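Local atomic coordinates of lipase (Acinetobacter baumannii, PDB entry 4OPM), a protein that probably hydrolyses the ester bonds of lipids such as triacylglycerols, as a lipase of the alpha/beta hydrolase fold. Residues A[149-157]-A[246-256]. Sequence-based numbering, arbitrary orientation. Where two conformers were deposited one is given.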
loop_
_atom_site.group_PDB
_atom_site.type_symbol
_atom_site.label_atom_id
_atom_site.label_comp_id
_atom_site.label_asym_id
_atom_site.label_seq_id
_atom_site.Cartn_x
_atom_site.Cartn_y
_atom_site.Cartn_z
ATOM N N PHE A 149 9.334 -15.316 0.478
ATOM C CA PHE A 149 10.777 -15.194 0.417
ATOM C C PHE A 149 11.566 -16.292 1.107
ATOM O O PHE A 149 11.199 -16.727 2.194
ATOM C CB PHE A 149 11.159 -13.845 1.066
ATOM C CG PHE A 149 10.399 -12.643 0.534
ATOM C CD1 PHE A 149 10.680 -12.124 -0.728
ATOM C CD2 PHE A 149 9.416 -12.021 1.300
ATOM C CE1 PHE A 149 9.978 -11.018 -1.225
ATOM C CE2 PHE A 149 8.715 -10.909 0.806
ATOM C CZ PHE A 149 8.998 -10.416 -0.456
ATOM N N ARG A 150 12.713 -16.660 0.511
ATOM C CA ARG A 150 13.655 -17.611 1.101
ATOM C C ARG A 150 14.386 -16.965 2.271
ATOM O O ARG A 150 14.752 -17.661 3.216
ATOM C CB ARG A 150 14.682 -18.094 0.064
ATOM C CG ARG A 150 14.078 -18.960 -1.017
ATOM C CD ARG A 150 15.128 -19.588 -1.914
ATOM N NE ARG A 150 14.613 -19.745 -3.274
ATOM C CZ ARG A 150 13.825 -20.740 -3.680
ATOM N NH1 ARG A 150 13.461 -21.700 -2.836
ATOM N NH2 ARG A 150 13.393 -20.780 -4.934
ATOM N N SER A 151 14.590 -15.629 2.211
ATOM C CA SER A 151 15.341 -14.881 3.229
ATOM C C SER A 151 14.436 -14.397 4.382
ATOM O O SER A 151 14.917 -13.688 5.275
ATOM C CB SER A 151 16.102 -13.717 2.594
ATOM O OG SER A 151 15.226 -12.727 2.086
ATOM N N ALA A 152 13.141 -14.837 4.383
ATOM C CA ALA A 152 12.158 -14.509 5.419
ATOM C C ALA A 152 12.705 -14.875 6.794
ATOM O O ALA A 152 13.196 -15.998 6.989
ATOM C CB ALA A 152 10.863 -15.259 5.160
ATOM N N ASN A 153 12.660 -13.924 7.731
ATOM C CA ASN A 153 13.201 -14.164 9.067
ATOM C C ASN A 153 12.404 -13.401 10.139
ATOM O O ASN A 153 12.978 -12.867 11.089
ATOM C CB ASN A 153 14.708 -13.817 9.118
ATOM C CG ASN A 153 15.448 -14.387 10.305
ATOM O OD1 ASN A 153 15.075 -15.421 10.879
ATOM N ND2 ASN A 153 16.504 -13.697 10.714
ATOM N N THR A 154 11.077 -13.314 9.962
ATOM C CA THR A 154 10.197 -12.752 10.980
ATOM C C THR A 154 9.146 -13.797 11.290
ATOM O O THR A 154 8.880 -14.655 10.445
ATOM C CB THR A 154 9.539 -11.429 10.568
ATOM O OG1 THR A 154 8.577 -11.687 9.546
ATOM C CG2 THR A 154 10.533 -10.343 10.181
ATOM N N ILE A 155 8.516 -13.697 12.466
ATOM C CA ILE A 155 7.475 -14.632 12.885
ATOM C C ILE A 155 6.238 -14.516 11.952
ATOM O O ILE A 155 5.575 -15.523 11.703
ATOM C CB ILE A 155 7.131 -14.420 14.394
ATOM C CG1 ILE A 155 6.436 -15.637 15.012
ATOM C CG2 ILE A 155 6.366 -13.111 14.673
ATOM C CD1 ILE A 155 7.338 -16.889 15.273
ATOM N N TYR A 156 5.949 -13.306 11.412
ATOM C CA TYR A 156 4.791 -13.079 10.534
ATOM C C TYR A 156 4.949 -13.768 9.184
ATOM O O TYR A 156 3.957 -14.250 8.637
ATOM C CB TYR A 156 4.536 -11.572 10.344
ATOM C CG TYR A 156 4.510 -10.840 11.667
ATOM C CD1 TYR A 156 3.427 -10.967 12.533
ATOM C CD2 TYR A 156 5.605 -10.096 12.096
ATOM C CE1 TYR A 156 3.422 -10.347 13.782
ATOM C CE2 TYR A 156 5.608 -9.463 13.339
ATOM C CZ TYR A 156 4.510 -9.589 14.177
ATOM O OH TYR A 156 4.483 -9.001 15.418
ATOM N N LEU A 157 6.177 -13.807 8.645
ATOM C CA LEU A 157 6.437 -14.453 7.354
ATOM C C LEU A 157 6.543 -15.976 7.518
ATOM O O LEU A 157 6.067 -16.720 6.656
ATOM C CB LEU A 157 7.725 -13.898 6.693
ATOM C CG LEU A 157 7.723 -12.425 6.238
ATOM C CD1 LEU A 157 9.131 -11.991 5.831
ATOM C CD2 LEU A 157 6.748 -12.197 5.067
ATOM N N LYS A 246 10.043 -4.734 11.356
ATOM C CA LYS A 246 9.791 -5.920 12.203
ATOM C C LYS A 246 8.848 -6.923 11.549
ATOM O O LYS A 246 8.755 -8.070 12.004
ATOM C CB LYS A 246 9.142 -5.472 13.530
ATOM C CG LYS A 246 10.094 -4.743 14.476
ATOM C CD LYS A 246 9.314 -4.211 15.667
ATOM C CE LYS A 246 10.226 -3.549 16.662
ATOM N NZ LYS A 246 9.448 -2.840 17.715
ATOM N N ILE A 247 8.095 -6.476 10.536
ATOM C CA ILE A 247 7.074 -7.284 9.871
ATOM C C ILE A 247 7.707 -8.117 8.760
ATOM O O ILE A 247 7.474 -9.322 8.692
ATOM C CB ILE A 247 5.901 -6.388 9.348
ATOM C CG1 ILE A 247 5.368 -5.411 10.450
ATOM C CG2 ILE A 247 4.765 -7.235 8.742
ATOM C CD1 ILE A 247 4.928 -6.055 11.786
ATOM N N ILE A 248 8.455 -7.458 7.864
ATOM C CA ILE A 248 9.156 -8.067 6.732
ATOM C C ILE A 248 10.604 -7.609 6.853
ATOM O O ILE A 248 10.892 -6.426 6.630
ATOM C CB ILE A 248 8.494 -7.717 5.366
ATOM C CG1 ILE A 248 6.940 -7.921 5.409
ATOM C CG2 ILE A 248 9.127 -8.545 4.241
ATOM C CD1 ILE A 248 6.171 -7.423 4.200
ATOM N N ASN A 249 11.506 -8.528 7.251
ATOM C CA ASN A 249 12.914 -8.209 7.514
ATOM C C ASN A 249 13.617 -7.666 6.269
ATOM O O ASN A 249 13.397 -8.153 5.156
ATOM C CB ASN A 249 13.673 -9.408 8.090
ATOM C CG ASN A 249 13.550 -10.660 7.268
ATOM O OD1 ASN A 249 12.451 -11.210 7.091
ATOM N ND2 ASN A 249 14.674 -11.147 6.774
ATOM N N VAL A 250 14.507 -6.683 6.494
ATOM C CA VAL A 250 15.237 -5.922 5.482
ATOM C C VAL A 250 15.997 -6.821 4.455
ATOM O O VAL A 250 16.126 -6.406 3.305
ATOM C CB VAL A 250 16.166 -4.864 6.153
ATOM C CG1 VAL A 250 17.316 -5.514 6.930
ATOM C CG2 VAL A 250 16.685 -3.844 5.136
ATOM N N GLU A 251 16.449 -8.035 4.839
ATOM C CA GLU A 251 17.179 -8.944 3.924
ATOM C C GLU A 251 16.375 -9.276 2.667
ATOM O O GLU A 251 16.940 -9.522 1.600
ATOM C CB GLU A 251 17.560 -10.259 4.638
ATOM C CG GLU A 251 18.668 -10.079 5.671
ATOM C CD GLU A 251 18.280 -9.451 6.997
ATOM O OE1 GLU A 251 17.069 -9.400 7.325
ATOM O OE2 GLU A 251 19.201 -8.987 7.704
ATOM N N VAL A 252 15.054 -9.249 2.805
ATOM C CA VAL A 252 14.084 -9.508 1.748
ATOM C C VAL A 252 14.249 -8.470 0.600
ATOM O O VAL A 252 14.034 -8.837 -0.551
ATOM C CB VAL A 252 12.682 -9.498 2.405
ATOM C CG1 VAL A 252 11.587 -9.094 1.443
ATOM C CG2 VAL A 252 12.396 -10.832 3.092
ATOM N N ALA A 253 14.650 -7.209 0.908
ATOM C CA ALA A 253 14.886 -6.167 -0.122
ATOM C C ALA A 253 15.924 -6.652 -1.167
ATOM O O ALA A 253 15.730 -6.458 -2.376
ATOM C CB ALA A 253 15.356 -4.866 0.523
ATOM N N ASN A 254 17.000 -7.312 -0.700
ATOM C CA ASN A 254 18.041 -7.844 -1.594
ATOM C C ASN A 254 17.518 -9.037 -2.379
ATOM O O ASN A 254 17.880 -9.196 -3.535
ATOM C CB ASN A 254 19.322 -8.215 -0.840
ATOM C CG ASN A 254 20.147 -7.017 -0.445
ATOM O OD1 ASN A 254 20.773 -6.998 0.621
ATOM N ND2 ASN A 254 20.147 -5.971 -1.273
ATOM N N GLU A 255 16.645 -9.853 -1.771
ATOM C CA GLU A 255 16.052 -10.979 -2.480
ATOM C C GLU A 255 15.162 -10.458 -3.643
ATOM O O GLU A 255 15.296 -10.939 -4.774
ATOM C CB GLU A 255 15.257 -11.860 -1.521
ATOM C CG GLU A 255 14.813 -13.156 -2.170
ATOM C CD GLU A 255 14.115 -14.144 -1.264
ATOM O OE1 GLU A 255 14.210 -14.005 -0.025
ATOM O OE2 GLU A 255 13.502 -15.093 -1.799
ATOM N N LEU A 256 14.323 -9.422 -3.388
ATOM C CA LEU A 256 13.490 -8.817 -4.436
ATOM C C LEU A 256 14.360 -8.274 -5.571
ATOM O O LEU A 256 14.035 -8.501 -6.739
ATOM C CB LEU A 256 12.587 -7.696 -3.883
ATOM C CG LEU A 256 11.328 -8.127 -3.153
ATOM C CD1 LEU A 256 10.724 -6.949 -2.379
ATOM C CD2 LEU A 256 10.282 -8.734 -4.125
#
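Phe149 lays one face of its ring on Val252: the methyl CG1 stands 3.4 Å from the ring centroid, 10° off the normal, a CH-pi contact. Leu256 CD2 meets the edge of the same ring, in its plane, and Phe226 adds an edge-to-face partner, so a flat, apolar group suits this buried place. At the next two residues the backbone N-H groups turn to the carboxylate of Glu255. Arg150 N gives a nearly straight bond of 2.9 Å to the syn lone pair of Glu255 OE2, while the guanidinium of Arg150 leads off to a salt bridge with Asp224. Ser151 grips the other oxygen twice: its N bonds to Glu255 OE1 from the syn side, tilted out of the carboxylate plane, and its OG, 2.7 Å from OE1, uses the anti lone pair. With CG anti to the backbone N (chi1 -171°) and an extended chain, Glu255 reaches from helix 251-259 to this turn. Asn249 suits its place because its amide carries both donor and acceptor: ND2 donates to Ser151 O at 3.0 Å and, with its second hydrogen, to Glu251 OE1 within its own segment, both in the amide plane; Asn249 OD1 accepts from Asn153 N at 2.8 Å, the donor standing above the carbonyl plane. Thr154 donates from OG1 to Ile247 O (2.7 Å) and, as N-cap of helix 155-158, accepts weakly from Leu157 N, a double role fit for a hydroxyl. Tyr156 turns its ring edge to Lys246 O, and Leu157 CD1 packs on Ile248 CG2 at 3.8 Å. The contact joins the segment after strand 137-143 to the one after strand 237-242, beside Asp245 of a probable Ser-His-Asp triad. Glu255, buried yet given several donors, is probably stabilised as an anion, its negative charge offset by two backbone N-H groups and a hydroxyl.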